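Local coordinates for diguanylate cyclase (Vibrio cholerae serotype O1, PDB 6EIB), which makes the second messenger c-di-GMP from two molecules of GTP and takes part in biofilm formation, the chain here being its catalytic GGEEF domain, at residues H72-G75 with E81-I84; K12-F17 with D135-S140; H96-I101 with A121-L126; R18-R23 with V85-H90. All blocks are in the same frame, centred on the assembly; numbering follows the deposited sequence.

Overall arrangement
Contacts 1 and 3 lie in the core, on and against the central sheet of the GGDEF domain. Contacts 2 and 4 are only partly buried and share helix 10-27. Contact 1 pairs strand 73-76 with strand 81-87, and contact 4 ties a later part of that second strand to the helix. Their chemistry follows their place. Contact 1 rests on backbone hydrogen bonds, contact 3 on small methyl groups and contact 2 on ring edges. Contact 4 adds a salt bridge. Contact 1 meets contact 2 where Glu81 bonds to Tyr137. One sulfate bonds both Ser125 of contact 3 and His90 of contact 4.

Contact 1: H72-G75 with E81-I84; sequences HFCG and EFII
Gly75 and Ile83 are joined by two backbone hydrogen bonds, the tight part of this contact. Gly75 N gives to Ile83 O at 3.0 Å. Ile83 N returns a bond to Gly75 O at 2.9 Å. Gly75 O is also approached by Phe82 CA at 3.2 Å, as a CA-H...O contact. The next pair, Cys74 with Ile84, is non-hydrogen-bonded, and its CA atoms are 4.7 Å apart. There Ile84 CA turns its hydrogen to Phe73 O.

On the face that carries Cys74, Phe82 and Ile84, the sulfur meets an aromatic ring. Cys74 SG is anti to the backbone N (chi1 170°) and comes to 4.0 Å from Phe82 CD2. It approaches the ring obliquely. The same sulfur forms the disulfide with Cys8. Phe64 of helix 50-67 touches Cys74 and meets Phe82 edge-to-face (T-shaped).

These strands are the two arms of a beta hairpin, and 73-76 is an outermost strand of the sheet. The GGEEF signature spans the turn and the start of strand 81-87. Glu81 and Phe82 are its last two residues, and Glu80 just before them is the predicted proton acceptor. On the opposite face, Ile83 CG2 lies 3.6 Å from Gly75 O, and Leu13 and Phe17 of helix 10-27 pack against Ile83.

The contact loosens at His72, which is partly exposed. Its CD2 reaches Ile84 CG2 at 4.1 Å, and its ND1 bonds to Asp70 O. Glu81, at the other end, is also partly exposed and turns its carboxylate to Tyr137 OH.

Contact 2: K12-F17 with D135-S140; sequences KLWADF and DIYRRS. With SO4 (sulfate ion), chain G.
The Trp14 and Phe17 rings both meet helix 133-148 with an edge. Tyr137 CD1 lies near the plane of the Trp14 ring, 4.4 Å from CH2. Seen from the tyrosine, that CH2 arrives obliquely, so the two rings do not form a stack. One face of the indole carries Leu13 CD1 of its own helix, 3.8 Å above the plane and offset toward the rim. Phe17 presents CZ to Ile136, with CG2 of the isoleucine near the ring plane at 4.1 Å. A chi1 of -165° swings the Phe17 ring away from its backbone N and carries it across to the other helix. Ile136 CB is equally close to the same CZ.

This is sparse helix-helix packing. The nearest CA atoms, of Phe17 and Tyr137, are 10.2 Å apart. Ile83 of strand 81-87 touches Trp14 and Phe17, while Cys33 of strand 31-38 touches Ile136. The two helices thus pack on the same face of the central sheet.

Arg138 extends to a sulfate, probably from the crystallisation liquor, and its NH2 bonds O1 at 2.8 Å. Between the helices only apolar groups meet. No polar bond therefore fixes the direction of packing between these segments, and the Tyr137 hydroxyl has its partner, Glu81, on the hairpin.

Contact 3: H96-I101 with A121-L126; sequences HLAEQI and AGVSSL. With SO4 (sulfate ion), chain E.
The helix segment 96-101 approaches strand segment 121-126 most closely at Ala98 and Ala121, whose CA atoms are 6.6 Å apart. Ala98 carries the whole helix side of the contact with one methyl group. Its CB points at the strand and touches two side chains there. Val123 CG2 lies 3.9 Å from it, and Ala121 CB lies 4.2 Å from it. In Val123, CG2 stands beside the backbone N (chi1 -173°) and so is the branch that meets Ala98. All three residues are buried. Ala121 and Val123 alternate with Gly122 along the strand, so both present their side chains to this helix.

In the GGDEF fold, helices pack on both sides of a central mixed sheet. Here helix 91-107 lies against strand 119-125, which runs between strands 31-38 and 154-157. The small residues allow the two backbones to come close. Ile34 of strand 31-38 touches both Ala98 and Ala121, and Val91, Ala94 and Phe95 of the helix's first half pack on Val123.

Farther along the strand the contact ends and the chemistry turns polar. Ser125 OG bonds to O1 of a sulfate at 2.7 Å. That ion, probably from the crystallisation liquor, is also held by Val91 N, at the start of the same helix. On the strand's other side, Ser124 OG receives a bond from Arg139 NE of helix 133-148.

Contact 4: R18-R23 with V85-H90; sequences RAAFAR and VLENTH. With SO4 (sulfate ion), chain E.
Arg23 and Glu87 form a salt bridge between helix 10-27 and strand 81-87. Arg23 NE gives the straightest bond, to Glu87 OE2 at 3.0 Å with an N-H...O angle of 156°. OE2 lies nearly in the guanidinium plane and is met on its syn side. Arg23 NH2 adds two weak bonds, to OE1 at 3.1 Å and to OE2 at 3.2 Å. The carboxylate thus faces the guanidinium edge that bears NE and NH2, with the two planes turned 49° apart.

Beside the charged pair, Ala20 CB packs on Glu87 CG at 4.0 Å. The arginine chain bends at chi3 (57°), which folds the guanidinium back over its own helix. Ala19 O lies 3.9 Å above the centre of one face. Phe73 of the neighbouring strand touches Ala20, Arg23 and Glu87, and Leu31 packs on Ala20 and Glu87 from strand 31-38.

Beyond Glu87 the chain turns toward the next helix. Thr89 OG1 bonds back to Glu87 O at 2.8 Å, from above the carbonyl plane. His90, at the N-cap position, shares its ND1 hydrogen between sulfate O4, at 3.0 Å, and O2.

This is structural packing between helix 10-27 and the sheet, away from the magnesium site. OE2 takes one good and one weak bond and OE1 one weak bond, all from the same arginine. This probably favours the ionised carboxylate and limits its rotation.

Contact 1: H72-G75 with E81-I84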
loop_
_atom_site.group_PDB
_atom_site.type_symbol
_atom_site.label_atom_id
_atom_site.label_comp_id
_atom_site.label_asym_id
_atom_site.label_seq_id
_atom_site.Cartn_x
_atom_site.Cartn_y
_atom_site.Cartn_z
ATOM N N HIS A 72 -2.899 4.572 -11.063
ATOM C CA HIS A 72 -3.155 4.087 -9.718
ATOM C C HIS A 72 -3.277 5.311 -8.841
ATOM O O HIS A 72 -2.843 6.396 -9.238
ATOM C CB HIS A 72 -2.023 3.162 -9.268
ATOM C CG HIS A 72 -0.705 3.849 -9.095
ATOM N ND1 HIS A 72 0.220 3.956 -10.113
ATOM C CD2 HIS A 72 -0.097 4.337 -7.983
ATOM C CE1 HIS A 72 1.298 4.572 -9.661
ATOM N NE2 HIS A 72 1.138 4.795 -8.363
ATOM N N PHE A 73 -3.895 5.152 -7.674
ATOM C CA PHE A 73 -4.006 6.226 -6.705
ATOM C C PHE A 73 -3.201 5.823 -5.487
ATOM O O PHE A 73 -3.163 4.642 -5.187
ATOM C CB PHE A 73 -5.457 6.476 -6.283
ATOM C CG PHE A 73 -6.397 6.710 -7.429
ATOM C CD1 PHE A 73 -6.333 7.889 -8.166
ATOM C CD2 PHE A 73 -7.360 5.770 -7.751
ATOM C CE1 PHE A 73 -7.238 8.129 -9.229
ATOM C CE2 PHE A 73 -8.268 5.999 -8.814
ATOM C CZ PHE A 73 -8.198 7.162 -9.543
ATOM N N CYS A 74 -2.574 6.792 -4.818
ATOM C CA CYS A 74 -1.795 6.523 -3.609
ATOM C C CYS A 74 -2.215 7.429 -2.480
ATOM O O CYS A 74 -2.555 8.588 -2.708
ATOM C CB CYS A 74 -0.294 6.717 -3.891
ATOM S SG CYS A 74 0.756 6.693 -2.347
ATOM N N GLY A 75 -2.155 6.930 -1.241
ATOM C CA GLY A 75 -2.435 7.793 -0.113
ATOM C C GLY A 75 -1.636 7.345 1.103
ATOM O O GLY A 75 -1.506 6.161 1.392
ATOM N N GLU A 81 1.563 4.043 7.117
ATOM C CA GLU A 81 0.668 3.155 6.392
ATOM C C GLU A 81 0.243 3.838 5.101
ATOM O O GLU A 81 -0.097 5.015 5.094
ATOM C CB GLU A 81 -0.577 2.765 7.207
ATOM C CG GLU A 81 -1.451 1.673 6.502
ATOM C CD GLU A 81 -2.797 1.414 7.226
ATOM O OE1 GLU A 81 -2.798 1.555 8.470
ATOM O OE2 GLU A 81 -3.845 1.130 6.547
ATOM N N PHE A 82 0.286 3.084 4.023
ATOM C CA PHE A 82 -0.124 3.569 2.711
ATOM C C PHE A 82 -1.206 2.710 2.169
ATOM O O PHE A 82 -1.371 1.544 2.563
ATOM C CB PHE A 82 1.050 3.565 1.707
ATOM C CG PHE A 82 2.090 4.591 1.997
ATOM C CD1 PHE A 82 3.096 4.348 2.948
ATOM C CD2 PHE A 82 2.063 5.811 1.339
ATOM C CE1 PHE A 82 4.059 5.317 3.217
ATOM C CE2 PHE A 82 3.009 6.778 1.600
ATOM C CZ PHE A 82 4.020 6.533 2.536
ATOM N N ILE A 83 -1.931 3.285 1.224
ATOM C CA ILE A 83 -2.890 2.530 0.482
ATOM C C ILE A 83 -2.653 2.808 -1.003
ATOM O O ILE A 83 -2.383 3.946 -1.386
ATOM C CB ILE A 83 -4.297 2.922 0.946
ATOM C CG1 ILE A 83 -5.397 2.132 0.250
ATOM C CG2 ILE A 83 -4.525 4.368 0.644
ATOM C CD1 ILE A 83 -6.784 2.406 0.958
ATOM N N ILE A 84 -2.727 1.759 -1.813
ATOM C CA ILE A 84 -2.678 1.901 -3.260
ATOM C C ILE A 84 -3.957 1.338 -3.842
ATOM O O ILE A 84 -4.337 0.198 -3.561
ATOM C CB ILE A 84 -1.469 1.190 -3.852
ATOM C CG1 ILE A 84 -0.197 1.730 -3.209
ATOM C CG2 ILE A 84 -1.388 1.391 -5.396
ATOM C CD1 ILE A 84 1.009 0.885 -3.518
#

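Contact 2: K12-F17 with D135-S140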
loop_
_atom_site.group_PDB
_atom_site.type_symbol
_atom_site.label_atom_id
_atom_site.label_comp_id
_atom_site.label_asym_id
_atom_site.label_seq_id
_atom_site.Cartn_x
_atom_site.Cartn_y
_atom_site.Cartn_z
ATOM N N LYS A 12 -7.227 13.378 -0.996
ATOM C CA LYS A 12 -7.517 13.093 -2.411
ATOM C C LYS A 12 -7.713 11.600 -2.622
ATOM O O LYS A 12 -8.483 11.162 -3.489
ATOM C CB LYS A 12 -6.369 13.560 -3.294
ATOM C CG LYS A 12 -6.386 14.999 -3.667
ATOM C CD LYS A 12 -4.942 15.428 -3.920
ATOM C CE LYS A 12 -4.791 16.948 -3.944
ATOM N NZ LYS A 12 -3.344 17.312 -4.107
ATOM N N LEU A 13 -6.951 10.819 -1.856
ATOM C CA LEU A 13 -7.008 9.373 -1.978
ATOM C C LEU A 13 -8.410 8.871 -1.696
ATOM O O LEU A 13 -8.974 8.085 -2.488
ATOM C CB LEU A 13 -5.989 8.691 -1.033
ATOM C CG LEU A 13 -5.896 7.148 -1.120
ATOM C CD1 LEU A 13 -6.995 6.434 -0.377
ATOM C CD2 LEU A 13 -5.882 6.674 -2.614
ATOM N N TRP A 14 -8.965 9.259 -0.549
ATOM C CA TRP A 14 -10.257 8.701 -0.195
ATOM C C TRP A 14 -11.311 9.085 -1.226
ATOM O O TRP A 14 -12.152 8.265 -1.599
ATOM C CB TRP A 14 -10.701 9.146 1.189
ATOM C CG TRP A 14 -9.861 8.640 2.344
ATOM C CD1 TRP A 14 -9.265 9.415 3.310
ATOM C CD2 TRP A 14 -9.544 7.272 2.674
ATOM N NE1 TRP A 14 -8.603 8.616 4.219
ATOM C CE2 TRP A 14 -8.770 7.300 3.867
ATOM C CE3 TRP A 14 -9.849 6.031 2.098
ATOM C CZ2 TRP A 14 -8.290 6.147 4.474
ATOM C CZ3 TRP A 14 -9.355 4.866 2.721
ATOM C CH2 TRP A 14 -8.601 4.940 3.897
ATOM N N ALA A 15 -11.278 10.329 -1.671
ATOM C CA ALA A 15 -12.235 10.787 -2.696
ATOM C C ALA A 15 -12.021 10.059 -4.019
ATOM O O ALA A 15 -12.986 9.666 -4.657
ATOM C CB ALA A 15 -12.138 12.304 -2.906
ATOM N N ASP A 16 -10.769 9.894 -4.456
ATOM C CA ASP A 16 -10.518 9.154 -5.693
ATOM C C ASP A 16 -10.972 7.698 -5.536
ATOM O O ASP A 16 -11.565 7.105 -6.447
ATOM C CB ASP A 16 -9.030 9.220 -6.084
ATOM C CG ASP A 16 -8.633 10.579 -6.664
ATOM O OD1 ASP A 16 -9.530 11.286 -7.157
ATOM O OD2 ASP A 16 -7.439 10.936 -6.623
ATOM N N PHE A 17 -10.716 7.131 -4.369
ATOM C CA PHE A 17 -11.102 5.751 -4.086
ATOM C C PHE A 17 -12.637 5.595 -4.152
ATOM O O PHE A 17 -13.149 4.635 -4.741
ATOM C CB PHE A 17 -10.571 5.354 -2.697
ATOM C CG PHE A 17 -10.590 3.883 -2.423
ATOM C CD1 PHE A 17 -11.008 2.981 -3.385
ATOM C CD2 PHE A 17 -10.172 3.405 -1.176
ATOM C CE1 PHE A 17 -11.028 1.611 -3.113
ATOM C CE2 PHE A 17 -10.174 2.047 -0.882
ATOM C CZ PHE A 17 -10.608 1.146 -1.828
ATOM N N ASP A 135 -15.696 -1.378 2.963
ATOM C CA ASP A 135 -15.773 -2.851 2.850
ATOM C C ASP A 135 -14.480 -3.429 2.269
ATOM O O ASP A 135 -14.100 -4.568 2.586
ATOM C CB ASP A 135 -16.928 -3.307 1.965
ATOM C CG ASP A 135 -18.303 -3.098 2.623
ATOM O OD1 ASP A 135 -18.422 -3.424 3.827
ATOM O OD2 ASP A 135 -19.222 -2.606 1.917
ATOM N N ILE A 136 -13.873 -2.695 1.339
ATOM C CA ILE A 136 -12.620 -3.150 0.702
ATOM C C ILE A 136 -11.435 -2.941 1.655
ATOM O O ILE A 136 -10.644 -3.859 1.876
ATOM C CB ILE A 136 -12.354 -2.411 -0.623
ATOM C CG1 ILE A 136 -13.522 -2.630 -1.591
ATOM C CG2 ILE A 136 -11.054 -2.929 -1.311
ATOM C CD1 ILE A 136 -13.341 -1.931 -3.002
ATOM N N TYR A 137 -11.330 -1.732 2.205
ATOM C CA TYR A 137 -10.254 -1.400 3.134
ATOM C C TYR A 137 -10.212 -2.364 4.320
ATOM O O TYR A 137 -9.126 -2.772 4.768
ATOM C CB TYR A 137 -10.418 0.043 3.680
ATOM C CG TYR A 137 -9.334 0.336 4.715
ATOM C CD1 TYR A 137 -8.027 0.588 4.310
ATOM C CD2 TYR A 137 -9.583 0.234 6.082
ATOM C CE1 TYR A 137 -6.994 0.804 5.238
ATOM C CE2 TYR A 137 -8.544 0.433 7.026
ATOM C CZ TYR A 137 -7.256 0.730 6.586
ATOM O OH TYR A 137 -6.190 0.942 7.476
ATOM N N ARG A 138 -11.381 -2.734 4.831
ATOM C CA ARG A 138 -11.461 -3.696 5.932
ATOM C C ARG A 138 -10.739 -5.002 5.577
ATOM O O ARG A 138 -10.024 -5.598 6.411
ATOM C CB ARG A 138 -12.924 -3.970 6.296
ATOM C CG ARG A 138 -13.080 -5.096 7.226
ATOM C CD ARG A 138 -14.523 -5.377 7.494
ATOM N NE ARG A 138 -14.616 -6.487 8.428
ATOM C CZ ARG A 138 -14.680 -7.751 8.033
ATOM N NH1 ARG A 138 -14.690 -8.032 6.726
ATOM N NH2 ARG A 138 -14.757 -8.716 8.938
ATOM N N ARG A 139 -10.904 -5.452 4.332
ATOM C CA ARG A 139 -10.281 -6.711 3.911
ATOM C C ARG A 139 -8.775 -6.543 3.661
ATOM O O ARG A 139 -7.995 -7.409 4.041
ATOM C CB ARG A 139 -10.981 -7.275 2.666
ATOM C CG ARG A 139 -12.408 -7.802 2.920
ATOM C CD ARG A 139 -12.924 -8.516 1.726
ATOM N NE ARG A 139 -12.968 -7.613 0.584
ATOM C CZ ARG A 139 -14.080 -6.996 0.167
ATOM N NH1 ARG A 139 -15.234 -7.222 0.790
ATOM N NH2 ARG A 139 -14.045 -6.186 -0.889
ATOM N N SER A 140 -8.349 -5.447 3.036
ATOM C CA SER A 140 -6.907 -5.291 2.828
ATOM C C SER A 140 -6.232 -5.024 4.165
ATOM O O SER A 140 -5.127 -5.488 4.396
ATOM C CB SER A 140 -6.566 -4.195 1.806
ATOM O OG SER A 140 -6.935 -2.889 2.213
HETATM S S SO4 G . -14.504 -11.933 8.281
HETATM O O1 SO4 G . -13.446 -10.998 7.927
HETATM O O2 SO4 G . -13.931 -13.271 8.380
HETATM O O3 SO4 G . -15.062 -11.572 9.585
HETATM O O4 SO4 G . -15.532 -11.893 7.247
#

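Contact 3: H96-I101 with A121-L126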
loop_
_atom_site.group_PDB
_atom_site.type_symbol
_atom_site.label_atom_id
_atom_site.label_comp_id
_atom_site.label_asym_id
_atom_site.label_seq_id
_atom_site.Cartn_x
_atom_site.Cartn_y
_atom_site.Cartn_z
ATOM N N HIS A 96 0.762 -9.467 -6.943
ATOM C CA HIS A 96 2.080 -9.536 -7.537
ATOM C C HIS A 96 2.798 -8.191 -7.454
ATOM O O HIS A 96 3.970 -8.134 -7.097
ATOM C CB HIS A 96 1.983 -9.977 -8.987
ATOM C CG HIS A 96 1.566 -11.401 -9.155
ATOM N ND1 HIS A 96 1.918 -12.386 -8.256
ATOM C CD2 HIS A 96 0.871 -12.020 -10.141
ATOM C CE1 HIS A 96 1.435 -13.548 -8.669
ATOM N NE2 HIS A 96 0.801 -13.355 -9.813
ATOM N N LEU A 97 2.090 -7.103 -7.731
ATOM C CA LEU A 97 2.675 -5.781 -7.589
ATOM C C LEU A 97 3.090 -5.523 -6.151
ATOM O O LEU A 97 4.174 -4.979 -5.872
ATOM C CB LEU A 97 1.694 -4.714 -8.038
ATOM C CG LEU A 97 1.370 -4.795 -9.528
ATOM C CD1 LEU A 97 0.252 -3.813 -9.844
ATOM C CD2 LEU A 97 2.633 -4.562 -10.406
ATOM N N ALA A 98 2.234 -5.940 -5.231
ATOM C CA ALA A 98 2.550 -5.705 -3.831
ATOM C C ALA A 98 3.832 -6.420 -3.446
ATOM O O ALA A 98 4.665 -5.843 -2.736
ATOM C CB ALA A 98 1.403 -6.136 -2.957
ATOM N N GLU A 99 3.999 -7.660 -3.915
ATOM C CA GLU A 99 5.193 -8.434 -3.603
ATOM C C GLU A 99 6.465 -7.798 -4.158
ATOM O O GLU A 99 7.528 -7.853 -3.506
ATOM C CB GLU A 99 5.082 -9.869 -4.140
ATOM C CG GLU A 99 4.223 -10.832 -3.325
ATOM C CD GLU A 99 4.840 -11.218 -1.965
ATOM O OE1 GLU A 99 5.948 -10.762 -1.608
ATOM O OE2 GLU A 99 4.227 -12.028 -1.254
ATOM N N GLN A 100 6.369 -7.252 -5.374
ATOM C CA GLN A 100 7.499 -6.564 -6.000
ATOM C C GLN A 100 7.879 -5.320 -5.185
ATOM O O GLN A 100 9.058 -5.027 -5.001
ATOM C CB GLN A 100 7.166 -6.174 -7.444
ATOM C CG GLN A 100 7.059 -7.351 -8.402
ATOM C CD GLN A 100 6.827 -6.909 -9.831
ATOM O OE1 GLN A 100 6.165 -5.904 -10.076
ATOM N NE2 GLN A 100 7.381 -7.654 -10.785
ATOM N N ILE A 101 6.880 -4.563 -4.737
ATOM C CA ILE A 101 7.163 -3.414 -3.898
ATOM C C ILE A 101 7.854 -3.863 -2.588
ATOM O O ILE A 101 8.828 -3.234 -2.166
ATOM C CB ILE A 101 5.865 -2.636 -3.562
ATOM C CG1 ILE A 101 5.287 -1.998 -4.821
ATOM C CG2 ILE A 101 6.085 -1.548 -2.457
ATOM C CD1 ILE A 101 3.816 -1.701 -4.684
ATOM N N ALA A 121 2.271 -6.050 3.522
ATOM C CA ALA A 121 1.197 -5.566 2.666
ATOM C C ALA A 121 0.033 -6.510 2.759
ATOM O O ALA A 121 0.217 -7.730 2.917
ATOM C CB ALA A 121 1.681 -5.433 1.169
ATOM N N GLY A 122 -1.173 -5.952 2.694
ATOM C CA GLY A 122 -2.352 -6.790 2.609
ATOM C C GLY A 122 -3.074 -6.361 1.331
ATOM O O GLY A 122 -3.082 -5.167 0.997
ATOM N N VAL A 123 -3.700 -7.306 0.648
ATOM C CA VAL A 123 -4.353 -7.028 -0.647
ATOM C C VAL A 123 -5.798 -7.521 -0.734
ATOM O O VAL A 123 -6.120 -8.641 -0.336
ATOM C CB VAL A 123 -3.588 -7.694 -1.790
ATOM C CG1 VAL A 123 -4.159 -7.255 -3.131
ATOM C CG2 VAL A 123 -2.094 -7.391 -1.680
ATOM N N SER A 124 -6.692 -6.702 -1.279
ATOM C CA SER A 124 -8.003 -7.220 -1.556
ATOM C C SER A 124 -8.521 -6.485 -2.759
ATOM O O SER A 124 -7.794 -5.705 -3.393
ATOM C CB SER A 124 -8.961 -7.033 -0.356
ATOM O OG SER A 124 -10.146 -7.831 -0.513
ATOM N N SER A 125 -9.790 -6.712 -3.057
ATOM C CA SER A 125 -10.411 -6.021 -4.170
ATOM C C SER A 125 -11.925 -5.934 -3.998
ATOM O O SER A 125 -12.503 -6.605 -3.143
ATOM C CB SER A 125 -10.065 -6.716 -5.477
ATOM O OG SER A 125 -10.679 -7.982 -5.533
ATOM N N LEU A 126 -12.577 -5.148 -4.856
ATOM C CA LEU A 126 -14.034 -4.995 -4.792
ATOM C C LEU A 126 -14.715 -6.361 -4.899
ATOM O O LEU A 126 -14.352 -7.163 -5.765
ATOM C CB LEU A 126 -14.519 -4.087 -5.932
ATOM C CG LEU A 126 -16.020 -3.884 -6.176
ATOM C CD1 LEU A 126 -16.621 -3.069 -5.092
ATOM C CD2 LEU A 126 -16.272 -3.265 -7.560
HETATM S S SO4 E . -11.101 -9.582 -9.048
HETATM O O1 SO4 E . -11.082 -8.433 -8.147
HETATM O O2 SO4 E . -9.749 -9.843 -9.517
HETATM O O3 SO4 E . -11.621 -10.757 -8.365
HETATM O O4 SO4 E . -11.927 -9.263 -10.235
#

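Contact 4: R18-R23 with V85-H90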
loop_
_atom_site.group_PDB
_atom_site.type_symbol
_atom_site.label_atom_id
_atom_site.label_comp_id
_atom_site.label_asym_id
_atom_site.label_seq_id
_atom_site.Cartn_x
_atom_site.Cartn_y
_atom_site.Cartn_z
ATOM N N ARG A 18 -13.371 6.513 -3.531
ATOM C CA ARG A 18 -14.842 6.476 -3.611
ATOM C C ARG A 18 -15.366 6.633 -5.055
ATOM O O ARG A 18 -16.364 6.015 -5.425
ATOM C CB ARG A 18 -15.482 7.551 -2.732
ATOM C CG ARG A 18 -15.382 7.218 -1.229
ATOM C CD ARG A 18 -16.256 8.103 -0.306
ATOM N NE ARG A 18 -16.115 7.554 1.051
ATOM C CZ ARG A 18 -16.786 6.498 1.497
ATOM N NH1 ARG A 18 -17.683 5.903 0.714
ATOM N NH2 ARG A 18 -16.554 6.034 2.730
ATOM N N ALA A 19 -14.744 7.494 -5.843
ATOM C CA ALA A 19 -15.228 7.659 -7.227
ATOM C C ALA A 19 -14.913 6.386 -8.020
ATOM O O ALA A 19 -15.711 5.937 -8.855
ATOM C CB ALA A 19 -14.619 8.874 -7.856
ATOM N N ALA A 20 -13.742 5.814 -7.751
ATOM C CA ALA A 20 -13.312 4.555 -8.380
ATOM C C ALA A 20 -14.222 3.377 -8.051
ATOM O O ALA A 20 -14.518 2.555 -8.915
ATOM C CB ALA A 20 -11.865 4.217 -7.957
ATOM N N PHE A 21 -14.690 3.310 -6.806
ATOM C CA PHE A 21 -15.616 2.273 -6.378
ATOM C C PHE A 21 -16.894 2.319 -7.216
ATOM O O PHE A 21 -17.367 1.285 -7.741
ATOM C CB PHE A 21 -15.915 2.494 -4.878
ATOM C CG PHE A 21 -16.807 1.455 -4.238
ATOM C CD1 PHE A 21 -18.190 1.519 -4.389
ATOM C CD2 PHE A 21 -16.268 0.469 -3.418
ATOM C CE1 PHE A 21 -19.023 0.592 -3.802
ATOM C CE2 PHE A 21 -17.093 -0.452 -2.807
ATOM C CZ PHE A 21 -18.486 -0.390 -3.001
ATOM N N ALA A 22 -17.468 3.509 -7.339
ATOM C CA ALA A 22 -18.726 3.665 -8.081
ATOM C C ALA A 22 -18.544 3.394 -9.566
ATOM O O ALA A 22 -19.410 2.820 -10.235
ATOM C CB ALA A 22 -19.280 5.054 -7.863
ATOM N N ARG A 23 -17.439 3.900 -10.094
ATOM C CA ARG A 23 -17.062 3.690 -11.503
ATOM C C ARG A 23 -16.887 2.158 -11.740
ATOM O O ARG A 23 -17.404 1.584 -12.703
ATOM C CB ARG A 23 -15.791 4.517 -11.790
ATOM C CG ARG A 23 -15.429 4.821 -13.215
ATOM C CD ARG A 23 -14.617 6.130 -13.283
ATOM N NE ARG A 23 -13.413 6.070 -12.450
ATOM C CZ ARG A 23 -13.031 7.012 -11.587
ATOM N NH1 ARG A 23 -13.748 8.121 -11.441
ATOM N NH2 ARG A 23 -11.919 6.848 -10.877
ATOM N N VAL A 85 -4.599 2.141 -4.681
ATOM C CA VAL A 85 -5.828 1.720 -5.319
ATOM C C VAL A 85 -5.604 1.548 -6.784
ATOM O O VAL A 85 -5.117 2.479 -7.435
ATOM C CB VAL A 85 -6.961 2.748 -5.078
ATOM C CG1 VAL A 85 -8.233 2.381 -5.905
ATOM C CG2 VAL A 85 -7.256 2.845 -3.566
ATOM N N LEU A 86 -5.933 0.367 -7.312
ATOM C CA LEU A 86 -5.639 0.070 -8.729
ATOM C C LEU A 86 -6.916 -0.157 -9.539
ATOM O O LEU A 86 -7.589 -1.167 -9.366
ATOM C CB LEU A 86 -4.731 -1.153 -8.866
ATOM C CG LEU A 86 -3.328 -1.274 -8.254
ATOM C CD1 LEU A 86 -2.847 -2.708 -8.355
ATOM C CD2 LEU A 86 -2.333 -0.443 -9.022
ATOM N N GLU A 87 -7.283 0.794 -10.388
ATOM C CA GLU A 87 -8.477 0.602 -11.236
ATOM C C GLU A 87 -8.296 -0.465 -12.307
ATOM O O GLU A 87 -7.194 -0.675 -12.821
ATOM C CB GLU A 87 -8.903 1.917 -11.881
ATOM C CG GLU A 87 -9.421 2.945 -10.895
ATOM C CD GLU A 87 -10.143 4.093 -11.612
ATOM O OE1 GLU A 87 -9.509 5.154 -11.792
ATOM O OE2 GLU A 87 -11.328 3.941 -12.004
ATOM N N ASN A 88 -9.394 -1.130 -12.641
ATOM C CA ASN A 88 -9.391 -2.149 -13.681
ATOM C C ASN A 88 -8.227 -3.131 -13.497
ATOM O O ASN A 88 -7.499 -3.451 -14.451
ATOM C CB ASN A 88 -9.349 -1.503 -15.085
ATOM C CG ASN A 88 -9.900 -2.420 -16.134
ATOM O OD1 ASN A 88 -10.744 -3.266 -15.827
ATOM N ND2 ASN A 88 -9.470 -2.244 -17.391
ATOM N N THR A 89 -8.056 -3.586 -12.255
ATOM C CA THR A 89 -6.966 -4.476 -11.890
ATOM C C THR A 89 -7.480 -5.611 -11.012
ATOM O O THR A 89 -8.154 -5.383 -9.985
ATOM C CB THR A 89 -5.860 -3.710 -11.155
ATOM O OG1 THR A 89 -5.359 -2.677 -12.018
ATOM C CG2 THR A 89 -4.696 -4.647 -10.784
ATOM N N HIS A 90 -7.190 -6.831 -11.427
ATOM C CA HIS A 90 -7.649 -8.006 -10.699
ATOM C C HIS A 90 -6.788 -8.212 -9.457
ATOM O O HIS A 90 -5.650 -7.745 -9.413
ATOM C CB HIS A 90 -7.620 -9.268 -11.598
ATOM C CG HIS A 90 -8.600 -9.236 -12.731
ATOM N ND1 HIS A 90 -9.964 -9.351 -12.540
ATOM C CD2 HIS A 90 -8.407 -9.210 -14.075
ATOM C CE1 HIS A 90 -10.568 -9.318 -13.720
ATOM N NE2 HIS A 90 -9.648 -9.244 -14.667
HETATM S S SO4 E . -11.101 -9.582 -9.048
HETATM O O1 SO4 E . -11.082 -8.433 -8.147
HETATM O O2 SO4 E . -9.749 -9.843 -9.517
HETATM O O3 SO4 E . -11.621 -10.757 -8.365
HETATM O O4 SO4 E . -11.927 -9.263 -10.235
#